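PDB 6K11: Lpg2148(MvcA) from Legionella pneumophila subsp. pneumophila str. Philadelphia 1, which probably acts as a deamidase-type effector that removes ubiquitin from the host ubiquitin-conjugating enzyme UBE2N and so regulates its activity. Local coordinates for residues A[294-302]-A[314-325]; A[99-110]-A[278-286]. All coordinates share one frame; numbering follows the deposited sequence.

Contact 1: residues A[294-302]-A[314-325]; sequences TKERSDIYA and FCAHLNEKRQPL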
loop_
_atom_site.group_PDB
_atom_site.type_symbol
_atom_site.label_atom_id
_atom_site.label_comp_id
_atom_site.label_asym_id
_atom_site.label_seq_id
_atom_site.Cartn_x
_atom_site.Cartn_y
_atom_site.Cartn_z
ATOM N N THR A 294 14.863 -0.247 -15.759
ATOM C CA THR A 294 13.718 -1.088 -15.429
ATOM C C THR A 294 14.156 -2.439 -14.879
ATOM O O THR A 294 13.639 -2.900 -13.857
ATOM C CB THR A 294 12.836 -1.270 -16.660
ATOM O OG1 THR A 294 12.271 -0.006 -17.010
ATOM C CG2 THR A 294 11.715 -2.263 -16.371
ATOM N N LYS A 295 15.115 -3.091 -15.539
ATOM C CA LYS A 295 15.541 -4.417 -15.093
ATOM C C LYS A 295 16.093 -4.385 -13.666
ATOM O O LYS A 295 15.754 -5.243 -12.838
ATOM C CB LYS A 295 16.573 -4.986 -16.068
ATOM C CG LYS A 295 17.114 -6.356 -15.669
ATOM C CD LYS A 295 16.005 -7.387 -15.534
ATOM C CE LYS A 295 16.581 -8.791 -15.469
ATOM N NZ LYS A 295 15.664 -9.723 -14.757
ATOM N N GLU A 296 16.947 -3.401 -13.357
ATOM C CA GLU A 296 17.543 -3.323 -12.024
ATOM C C GLU A 296 16.493 -3.010 -10.961
ATOM O O GLU A 296 16.511 -3.593 -9.866
ATOM C CB GLU A 296 18.643 -2.263 -12.013
ATOM C CG GLU A 296 19.368 -2.089 -10.672
ATOM C CD GLU A 296 20.411 -0.974 -10.722
ATOM O OE1 GLU A 296 20.197 0.006 -11.467
ATOM O OE2 GLU A 296 21.446 -1.080 -10.032
ATOM N N ARG A 297 15.586 -2.075 -11.262
ATOM C CA ARG A 297 14.499 -1.743 -10.342
ATOM C C ARG A 297 13.617 -2.958 -10.074
ATOM O O ARG A 297 13.296 -3.270 -8.920
ATOM C CB ARG A 297 13.674 -0.602 -10.936
ATOM C CG ARG A 297 12.713 0.053 -9.987
ATOM C CD ARG A 297 11.811 1.048 -10.734
ATOM N NE ARG A 297 12.532 2.247 -11.165
ATOM C CZ ARG A 297 12.619 2.674 -12.426
ATOM N NH1 ARG A 297 12.022 2.011 -13.417
ATOM N NH2 ARG A 297 13.301 3.783 -12.696
ATOM N N SER A 298 13.222 -3.658 -11.146
ATOM C CA SER A 298 12.367 -4.833 -11.022
ATOM C C SER A 298 13.032 -5.926 -10.192
ATOM O O SER A 298 12.387 -6.540 -9.331
ATOM C CB SER A 298 12.015 -5.353 -12.419
ATOM O OG SER A 298 11.295 -4.369 -13.155
ATOM N N ASP A 299 14.325 -6.177 -10.443
ATOM C CA ASP A 299 15.063 -7.227 -9.746
ATOM C C ASP A 299 15.133 -6.970 -8.243
ATOM O O ASP A 299 14.988 -7.905 -7.442
ATOM C CB ASP A 299 16.482 -7.334 -10.310
ATOM C CG ASP A 299 16.545 -8.081 -11.645
ATOM O OD1 ASP A 299 15.522 -8.669 -12.083
ATOM O OD2 ASP A 299 17.638 -8.066 -12.250
ATOM N N ILE A 300 15.394 -5.720 -7.837
ATOM C CA ILE A 300 15.509 -5.422 -6.412
ATOM C C ILE A 300 14.143 -5.490 -5.740
ATOM O O ILE A 300 14.000 -6.027 -4.625
ATOM C CB ILE A 300 16.157 -4.045 -6.202
ATOM C CG1 ILE A 300 17.584 -4.036 -6.757
ATOM C CG2 ILE A 300 16.155 -3.681 -4.702
ATOM C CD1 ILE A 300 18.300 -2.735 -6.463
ATOM N N TYR A 301 13.134 -4.910 -6.390
ATOM C CA TYR A 301 11.763 -4.964 -5.895
ATOM C C TYR A 301 11.313 -6.410 -5.682
ATOM O O TYR A 301 10.790 -6.759 -4.619
ATOM C CB TYR A 301 10.853 -4.241 -6.883
ATOM C CG TYR A 301 9.496 -3.814 -6.331
ATOM C CD1 TYR A 301 8.434 -4.711 -6.273
ATOM C CD2 TYR A 301 9.272 -2.500 -5.907
ATOM C CE1 TYR A 301 7.184 -4.317 -5.779
ATOM C CE2 TYR A 301 8.025 -2.102 -5.425
ATOM C CZ TYR A 301 6.990 -3.013 -5.371
ATOM O OH TYR A 301 5.760 -2.619 -4.887
ATOM N N ALA A 302 11.553 -7.273 -6.669
ATOM C CA ALA A 302 11.169 -8.676 -6.548
ATOM C C ALA A 302 11.977 -9.383 -5.461
ATOM O O ALA A 302 11.419 -10.141 -4.655
ATOM C CB ALA A 302 11.335 -9.379 -7.898
ATOM N N PHE A 314 7.816 -12.105 -10.010
ATOM C CA PHE A 314 7.060 -11.049 -9.335
ATOM C C PHE A 314 7.033 -9.761 -10.150
ATOM O O PHE A 314 5.989 -9.110 -10.269
ATOM C CB PHE A 314 7.684 -10.798 -7.959
ATOM C CG PHE A 314 6.803 -10.052 -6.996
ATOM C CD1 PHE A 314 5.574 -10.567 -6.606
ATOM C CD2 PHE A 314 7.223 -8.845 -6.452
ATOM C CE1 PHE A 314 4.767 -9.879 -5.699
ATOM C CE2 PHE A 314 6.420 -8.150 -5.538
ATOM C CZ PHE A 314 5.190 -8.672 -5.169
ATOM N N CYS A 315 8.173 -9.380 -10.714
ATOM C CA CYS A 315 8.291 -8.165 -11.509
ATOM C C CYS A 315 8.698 -8.472 -12.949
ATOM O O CYS A 315 9.356 -7.654 -13.600
ATOM C CB CYS A 315 9.284 -7.205 -10.868
ATOM S SG CYS A 315 8.791 -6.708 -9.221
ATOM N N ALA A 316 8.313 -9.647 -13.455
ATOM C CA ALA A 316 8.638 -10.035 -14.821
ATOM C C ALA A 316 7.569 -9.533 -15.785
ATOM O O ALA A 316 6.388 -9.450 -15.435
ATOM C CB ALA A 316 8.771 -11.554 -14.936
ATOM N N HIS A 317 8.001 -9.194 -17.004
ATOM C CA HIS A 317 7.133 -8.844 -18.128
ATOM C C HIS A 317 6.104 -7.768 -17.794
ATOM O O HIS A 317 6.481 -6.642 -17.456
ATOM C CB HIS A 317 6.472 -10.117 -18.659
ATOM C CG HIS A 317 7.466 -11.177 -19.035
ATOM N ND1 HIS A 317 8.635 -10.889 -19.712
ATOM C CD2 HIS A 317 7.489 -12.510 -18.797
ATOM C CE1 HIS A 317 9.324 -12.002 -19.888
ATOM N NE2 HIS A 317 8.650 -13.001 -19.345
ATOM N N LEU A 318 4.811 -8.097 -17.892
ATOM C CA LEU A 318 3.750 -7.127 -17.618
ATOM C C LEU A 318 3.877 -6.481 -16.246
ATOM O O LEU A 318 3.333 -5.394 -16.029
ATOM C CB LEU A 318 2.375 -7.796 -17.721
ATOM C CG LEU A 318 1.934 -8.292 -19.101
ATOM C CD1 LEU A 318 0.436 -8.571 -19.118
ATOM C CD2 LEU A 318 2.304 -7.289 -20.185
ATOM N N ASN A 319 4.575 -7.123 -15.312
ATOM C CA ASN A 319 4.695 -6.630 -13.949
ATOM C C ASN A 319 6.028 -5.939 -13.688
ATOM O O ASN A 319 6.382 -5.720 -12.524
ATOM C CB ASN A 319 4.476 -7.781 -12.966
ATOM C CG ASN A 319 3.119 -8.428 -13.147
ATOM O OD1 ASN A 319 2.093 -7.767 -13.003
ATOM N ND2 ASN A 319 3.105 -9.712 -13.490
ATOM N N GLU A 320 6.761 -5.581 -14.745
ATOM C CA GLU A 320 8.006 -4.839 -14.594
ATOM C C GLU A 320 7.751 -3.516 -13.885
ATOM O O GLU A 320 6.677 -2.922 -14.003
ATOM C CB GLU A 320 8.640 -4.564 -15.963
ATOM C CG GLU A 320 9.433 -5.728 -16.534
ATOM C CD GLU A 320 9.880 -5.491 -17.982
ATOM O OE1 GLU A 320 9.418 -4.508 -18.616
ATOM O OE2 GLU A 320 10.690 -6.299 -18.484
ATOM N N LYS A 321 8.751 -3.059 -13.134
ATOM C CA LYS A 321 8.677 -1.766 -12.452
ATOM C C LYS A 321 9.279 -0.735 -13.394
ATOM O O LYS A 321 10.488 -0.487 -13.391
ATOM C CB LYS A 321 9.409 -1.808 -11.115
ATOM C CG LYS A 321 8.796 -2.754 -10.081
ATOM C CD LYS A 321 7.344 -2.393 -9.727
ATOM C CE LYS A 321 6.549 -3.648 -9.385
ATOM N NZ LYS A 321 5.096 -3.501 -9.663
ATOM N N ARG A 322 8.425 -0.132 -14.216
ATOM C CA ARG A 322 8.853 0.788 -15.264
ATOM C C ARG A 322 8.793 2.247 -14.850
ATOM O O ARG A 322 9.206 3.114 -15.629
ATOM C CB ARG A 322 8.008 0.579 -16.514
ATOM C CG ARG A 322 8.213 -0.779 -17.129
ATOM C CD ARG A 322 7.377 -0.954 -18.385
ATOM N NE ARG A 322 7.587 -2.274 -18.967
ATOM C CZ ARG A 322 6.606 -3.083 -19.354
ATOM N NH1 ARG A 322 5.342 -2.707 -19.225
ATOM N NH2 ARG A 322 6.892 -4.268 -19.879
ATOM N N GLN A 323 8.298 2.541 -13.658
ATOM C CA GLN A 323 8.201 3.927 -13.231
ATOM C C GLN A 323 9.181 4.225 -12.103
ATOM O O GLN A 323 9.501 3.338 -11.300
ATOM C CB GLN A 323 6.782 4.265 -12.754
ATOM C CG GLN A 323 5.685 3.978 -13.778
ATOM C CD GLN A 323 4.306 4.222 -13.190
ATOM O OE1 GLN A 323 3.995 3.754 -12.091
ATOM N NE2 GLN A 323 3.476 4.974 -13.911
ATOM N N PRO A 324 9.662 5.466 -12.012
ATOM C CA PRO A 324 10.525 5.844 -10.888
ATOM C C PRO A 324 9.869 5.532 -9.555
ATOM O O PRO A 324 8.651 5.655 -9.398
ATOM C CB PRO A 324 10.702 7.360 -11.073
ATOM C CG PRO A 324 10.483 7.592 -12.540
ATOM C CD PRO A 324 9.454 6.582 -12.959
ATOM N N LEU A 325 10.695 5.122 -8.593
ATOM C CA LEU A 325 10.267 4.851 -7.231
ATOM C C LEU A 325 11.088 5.700 -6.277
ATOM O O LEU A 325 12.212 6.108 -6.586
ATOM C CB LEU A 325 10.443 3.364 -6.860
ATOM C CG LEU A 325 9.814 2.306 -7.767
ATOM C CD1 LEU A 325 10.293 0.897 -7.361
ATOM C CD2 LEU A 325 8.303 2.401 -7.718
#
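Lys321 is gripped through both of its backbone polar groups by side chains of helix 294-305: Ser298 takes its N-H and Arg297 its carbonyl. The motif is a helix-loop-strand connection, in which the chain leaving the helix doubles back along it as an irregular loop before entering strand 325-333 of the antiparallel sheet. Lys321 N donates to Ser298 OG over 2.9 Å and nearly straight, at 166°. With chi1 at -62°, OG sits beside its own backbone N, from where it also donates to Thr294 O, one turn earlier, and so relays the loop to the helix backbone. On the other side of Lys321, Arg297 NH1 reaches Lys321 O at 2.9 Å, the oxygen lying almost exactly in the guanidinium plane. Gln323 O and Pro324 N lie over one face of this group, the nitrogen above its centre, while NH2 is hydrogen-bonded to Thr291 O, which fixes the guanidinium at a second corner.

Further along the helix the lysine chain, bent at chi2 and chi3, arches over the Tyr301 ring. Lys321 CE is 3.9 Å from the ring centroid, a CH-pi contact over the face, and Lys321 NZ makes an off-centre cation-pi contact with the same ring. Phe314 CE2 meets this ring at its edge, Cys315 SG makes an oblique sulfur-aromatic contact, and Leu325 CD1 packs near Tyr301 CD2. Tyr301 OH is hydrogen-bonded to Tyr255 and Ser231, holding the ring at its far end. Beside the last residue of 294-302, Phe314 CB rests 3.9 Å from Ala302 CB.

Contact 2: residues A[99-110]-A[278-286]; sequences LSADGDNLKNVL and IDKYIEKLA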
loop_
_atom_site.group_PDB
_atom_site.type_symbol
_atom_site.label_atom_id
_atom_site.label_comp_id
_atom_site.label_asym_id
_atom_site.label_seq_id
_atom_site.Cartn_x
_atom_site.Cartn_y
_atom_site.Cartn_z
ATOM N N LEU A 99 14.648 8.753 1.996
ATOM C CA LEU A 99 15.948 8.106 2.098
ATOM C C LEU A 99 16.948 8.862 1.230
ATOM O O LEU A 99 16.684 9.126 0.053
ATOM C CB LEU A 99 15.856 6.636 1.665
ATOM C CG LEU A 99 17.100 5.761 1.878
ATOM C CD1 LEU A 99 17.421 5.616 3.362
ATOM C CD2 LEU A 99 16.935 4.380 1.221
ATOM N N SER A 100 18.085 9.232 1.818
ATOM C CA SER A 100 19.137 9.904 1.069
ATOM C C SER A 100 19.636 9.012 -0.073
ATOM O O SER A 100 19.382 7.804 -0.121
ATOM C CB SER A 100 20.295 10.278 1.993
ATOM O OG SER A 100 21.257 9.234 2.028
ATOM N N ALA A 101 20.375 9.631 -0.999
ATOM C CA ALA A 101 20.718 8.950 -2.246
ATOM C C ALA A 101 21.559 7.701 -2.008
ATOM O O ALA A 101 21.501 6.758 -2.809
ATOM C CB ALA A 101 21.445 9.910 -3.187
ATOM N N ASP A 102 22.344 7.672 -0.926
ATOM C CA ASP A 102 23.109 6.491 -0.547
ATOM C C ASP A 102 22.528 5.767 0.660
ATOM O O ASP A 102 23.102 4.764 1.099
ATOM C CB ASP A 102 24.559 6.879 -0.237
ATOM C CG ASP A 102 25.311 7.373 -1.454
ATOM O OD1 ASP A 102 25.179 6.744 -2.531
ATOM O OD2 ASP A 102 26.028 8.391 -1.341
ATOM N N GLY A 103 21.425 6.256 1.214
ATOM C CA GLY A 103 20.902 5.734 2.456
ATOM C C GLY A 103 21.610 6.223 3.698
ATOM O O GLY A 103 21.339 5.706 4.789
ATOM N N ASP A 104 22.495 7.219 3.570
ATOM C CA ASP A 104 23.331 7.630 4.695
ATOM C C ASP A 104 22.503 8.132 5.863
ATOM O O ASP A 104 22.850 7.883 7.023
ATOM C CB ASP A 104 24.319 8.714 4.263
ATOM C CG ASP A 104 25.254 8.247 3.178
ATOM O OD1 ASP A 104 25.991 7.264 3.412
ATOM O OD2 ASP A 104 25.255 8.871 2.096
ATOM N N ASN A 105 21.414 8.857 5.589
ATOM C CA ASN A 105 20.681 9.470 6.691
ATOM C C ASN A 105 20.079 8.411 7.607
ATOM O O ASN A 105 20.085 8.566 8.834
ATOM C CB ASN A 105 19.615 10.437 6.170
ATOM C CG ASN A 105 18.673 9.815 5.159
ATOM O OD1 ASN A 105 18.935 8.749 4.602
ATOM N ND2 ASN A 105 17.557 10.496 4.913
ATOM N N LEU A 106 19.591 7.307 7.034
ATOM C CA LEU A 106 19.109 6.200 7.854
ATOM C C LEU A 106 20.266 5.421 8.470
ATOM O O LEU A 106 20.201 5.033 9.642
ATOM C CB LEU A 106 18.215 5.270 7.022
ATOM C CG LEU A 106 17.685 4.020 7.740
ATOM C CD1 LEU A 106 16.952 4.390 9.031
ATOM C CD2 LEU A 106 16.782 3.195 6.805
ATOM N N LYS A 107 21.335 5.194 7.705
ATOM C CA LYS A 107 22.483 4.478 8.250
ATOM C C LYS A 107 23.062 5.204 9.457
ATOM O O LYS A 107 23.343 4.580 10.487
ATOM C CB LYS A 107 23.547 4.289 7.168
ATOM C CG LYS A 107 23.162 3.263 6.095
ATOM C CD LYS A 107 24.368 2.473 5.606
ATOM C CE LYS A 107 24.578 2.635 4.116
ATOM N NZ LYS A 107 25.836 1.944 3.702
ATOM N N ASN A 108 23.207 6.527 9.368
ATOM C CA ASN A 108 23.831 7.263 10.463
ATOM C C ASN A 108 22.931 7.327 11.690
ATOM O O ASN A 108 23.437 7.368 12.818
ATOM C CB ASN A 108 24.227 8.664 9.996
ATOM C CG ASN A 108 25.374 8.634 8.996
ATOM O OD1 ASN A 108 26.187 7.707 8.999
ATOM N ND2 ASN A 108 25.434 9.635 8.123
ATOM N N VAL A 109 21.608 7.327 11.502
ATOM C CA VAL A 109 20.697 7.226 12.642
ATOM C C VAL A 109 20.938 5.927 13.404
ATOM O O VAL A 109 20.966 5.906 14.642
ATOM C CB VAL A 109 19.234 7.342 12.173
ATOM C CG1 VAL A 109 18.284 6.952 13.290
ATOM C CG2 VAL A 109 18.935 8.754 11.711
ATOM N N LEU A 110 21.144 4.827 12.676
ATOM C CA LEU A 110 21.358 3.533 13.317
ATOM C C LEU A 110 22.724 3.465 13.991
ATOM O O LEU A 110 22.855 2.907 15.088
ATOM C CB LEU A 110 21.202 2.411 12.288
ATOM C CG LEU A 110 19.837 2.312 11.597
ATOM C CD1 LEU A 110 19.829 1.201 10.544
ATOM C CD2 LEU A 110 18.711 2.115 12.621
ATOM N N ILE A 278 21.812 -5.131 7.634
ATOM C CA ILE A 278 20.984 -3.932 7.472
ATOM C C ILE A 278 21.640 -2.928 6.527
ATOM O O ILE A 278 20.949 -2.233 5.766
ATOM C CB ILE A 278 20.681 -3.304 8.844
ATOM C CG1 ILE A 278 19.753 -2.088 8.693
ATOM C CG2 ILE A 278 21.980 -2.923 9.572
ATOM C CD1 ILE A 278 18.434 -2.397 7.965
ATOM N N ASP A 279 22.976 -2.828 6.557
ATOM C CA ASP A 279 23.663 -1.871 5.691
ATOM C C ASP A 279 23.434 -2.206 4.223
ATOM O O ASP A 279 23.064 -1.335 3.428
ATOM C CB ASP A 279 25.162 -1.839 6.004
ATOM C CG ASP A 279 25.471 -1.236 7.365
ATOM O OD1 ASP A 279 24.763 -0.302 7.797
ATOM O OD2 ASP A 279 26.445 -1.696 7.999
ATOM N N LYS A 280 23.640 -3.475 3.849
ATOM C CA LYS A 280 23.395 -3.901 2.474
ATOM C C LYS A 280 21.932 -3.743 2.080
ATOM O O LYS A 280 21.633 -3.337 0.950
ATOM C CB LYS A 280 23.831 -5.354 2.279
ATOM C CG LYS A 280 23.956 -5.760 0.808
ATOM C CD LYS A 280 25.103 -5.010 0.129
ATOM C CE LYS A 280 26.428 -5.250 0.857
ATOM N NZ LYS A 280 27.204 -3.997 1.115
ATOM N N TYR A 281 21.003 -4.088 2.985
ATOM C CA TYR A 281 19.582 -3.870 2.702
ATOM C C TYR A 281 19.305 -2.400 2.397
ATOM O O TYR A 281 18.631 -2.074 1.414
ATOM C CB TYR A 281 18.708 -4.356 3.875
ATOM C CG TYR A 281 17.217 -4.503 3.533
ATOM C CD1 TYR A 281 16.345 -3.422 3.654
ATOM C CD2 TYR A 281 16.687 -5.721 3.098
ATOM C CE1 TYR A 281 14.991 -3.533 3.346
ATOM C CE2 TYR A 281 15.314 -5.845 2.789
ATOM C CZ TYR A 281 14.479 -4.740 2.915
ATOM O OH TYR A 281 13.124 -4.833 2.602
ATOM N N ILE A 282 19.830 -1.489 3.222
ATOM C CA ILE A 282 19.584 -0.066 2.984
ATOM C C ILE A 282 20.203 0.370 1.660
ATOM O O ILE A 282 19.606 1.144 0.898
ATOM C CB ILE A 282 20.108 0.783 4.160
ATOM C CG1 ILE A 282 19.275 0.534 5.413
ATOM C CG2 ILE A 282 20.064 2.260 3.805
ATOM C CD1 ILE A 282 19.820 1.231 6.642
ATOM N N GLU A 283 21.405 -0.122 1.361
ATOM C CA GLU A 283 22.059 0.275 0.120
ATOM C C GLU A 283 21.219 -0.106 -1.086
ATOM O O GLU A 283 21.081 0.682 -2.028
ATOM C CB GLU A 283 23.448 -0.359 0.039
ATOM C CG GLU A 283 24.445 0.297 0.991
ATOM C CD GLU A 283 25.699 -0.531 1.162
ATOM O OE1 GLU A 283 25.984 -1.364 0.268
ATOM O OE2 GLU A 283 26.390 -0.349 2.193
ATOM N N LYS A 284 20.620 -1.301 -1.060
ATOM C CA LYS A 284 19.786 -1.726 -2.177
ATOM C C LYS A 284 18.500 -0.913 -2.260
ATOM O O LYS A 284 17.999 -0.659 -3.364
ATOM C CB LYS A 284 19.484 -3.219 -2.058
ATOM C CG LYS A 284 20.614 -4.116 -2.562
ATOM C CD LYS A 284 20.060 -5.469 -3.024
ATOM C CE LYS A 284 21.048 -6.225 -3.901
ATOM N NZ LYS A 284 20.646 -7.657 -4.074
ATOM N N LEU A 285 17.949 -0.503 -1.113
ATOM C CA LEU A 285 16.799 0.401 -1.121
ATOM C C LEU A 285 17.153 1.718 -1.792
ATOM O O LEU A 285 16.373 2.257 -2.584
ATOM C CB LEU A 285 16.308 0.666 0.304
ATOM C CG LEU A 285 15.488 -0.414 1.001
ATOM C CD1 LEU A 285 14.994 0.097 2.372
ATOM C CD2 LEU A 285 14.332 -0.862 0.139
ATOM N N ALA A 286 18.328 2.265 -1.473
ATOM C CA ALA A 286 18.758 3.498 -2.129
ATOM C C ALA A 286 18.865 3.319 -3.643
ATOM O O ALA A 286 18.478 4.211 -4.406
ATOM C CB ALA A 286 20.086 3.972 -1.536
HETATM O O HOH W 1 18.301 6.761 -3.455
#
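Two nearly antiparallel helices, 104-111 and 278-288, pack side by side on one face of the antiparallel sheet, joined by an apolar seam beneath and a salt bridge at the rim. The axes of segments 104-110 and 278-286 pass 10.1 Å apart at 161°. Ile282 is the centre of the seam. Its CD1 lies 3.6 Å from Leu106 CD2 and is met tip to tip by Leu110 CD1, which also touches Ile278 CG1. Because Ile282 CG2 stands anti to the backbone N (chi1 -68°, measured to CG1), this second branch turns to the start of the other helix and rests 3.8 Å from Gly103 CA. Gly103, with no side chain, lets CG2 sit directly against its backbone.

Gly103 is the N-cap residue and closes the type I turn that begins at Ser100. The turn lies against Ala286, whose CB approaches Ala101 O to 3.4 Å; a water donates to both Ala101 O and Ala286 O, bridging the loop to the helix backbone. Leu99 CD2 packs against Leu285 CB and Ala286 N.

Along the outer edge the aliphatic part of Lys107 runs past Ile282 in the opposite sense, and its ammonium, NZ, makes a 2.8 Å salt bridge with Glu283 OE2 on the anti lone pair of that oxygen. Lys280 binds the other oxygen, so the carboxylate is shared by two lysines. Asp279 OD1 lies 4.8 Å from Lys107 NZ, not in contact, and may add a weak attraction.

On the sheet side, Leu106 and Leu110 reach Phe329 and Ile331, and Leu285 reaches Phe124. The whole is an antiparallel helix pair packed on a face of an antiparallel sheet, with a glycine N-cap closing a type I turn.

How the contacts relate
Both contacts are partly buried and belong to the same layer of helices against the five-stranded antiparallel sheet. Their helices, 278-288 and 294-305, follow each other in the chain and touch where Ile300 CD1 packs on Lys284 O at 3.7 Å; the contact centres are about 20 Å apart. Strand 325-333 is also common: contact 1 leads into it, and segment 99-110 of contact 2 packs on it. Contact 1 is local in sequence, fastens an irregular loop by side-chain bonds to its backbone and packs it round a tyrosine ring. Contact 2 joins parts 168 residues apart, helix against helix, through aliphatic packing towards the sheet and charge pairing at the outer edge.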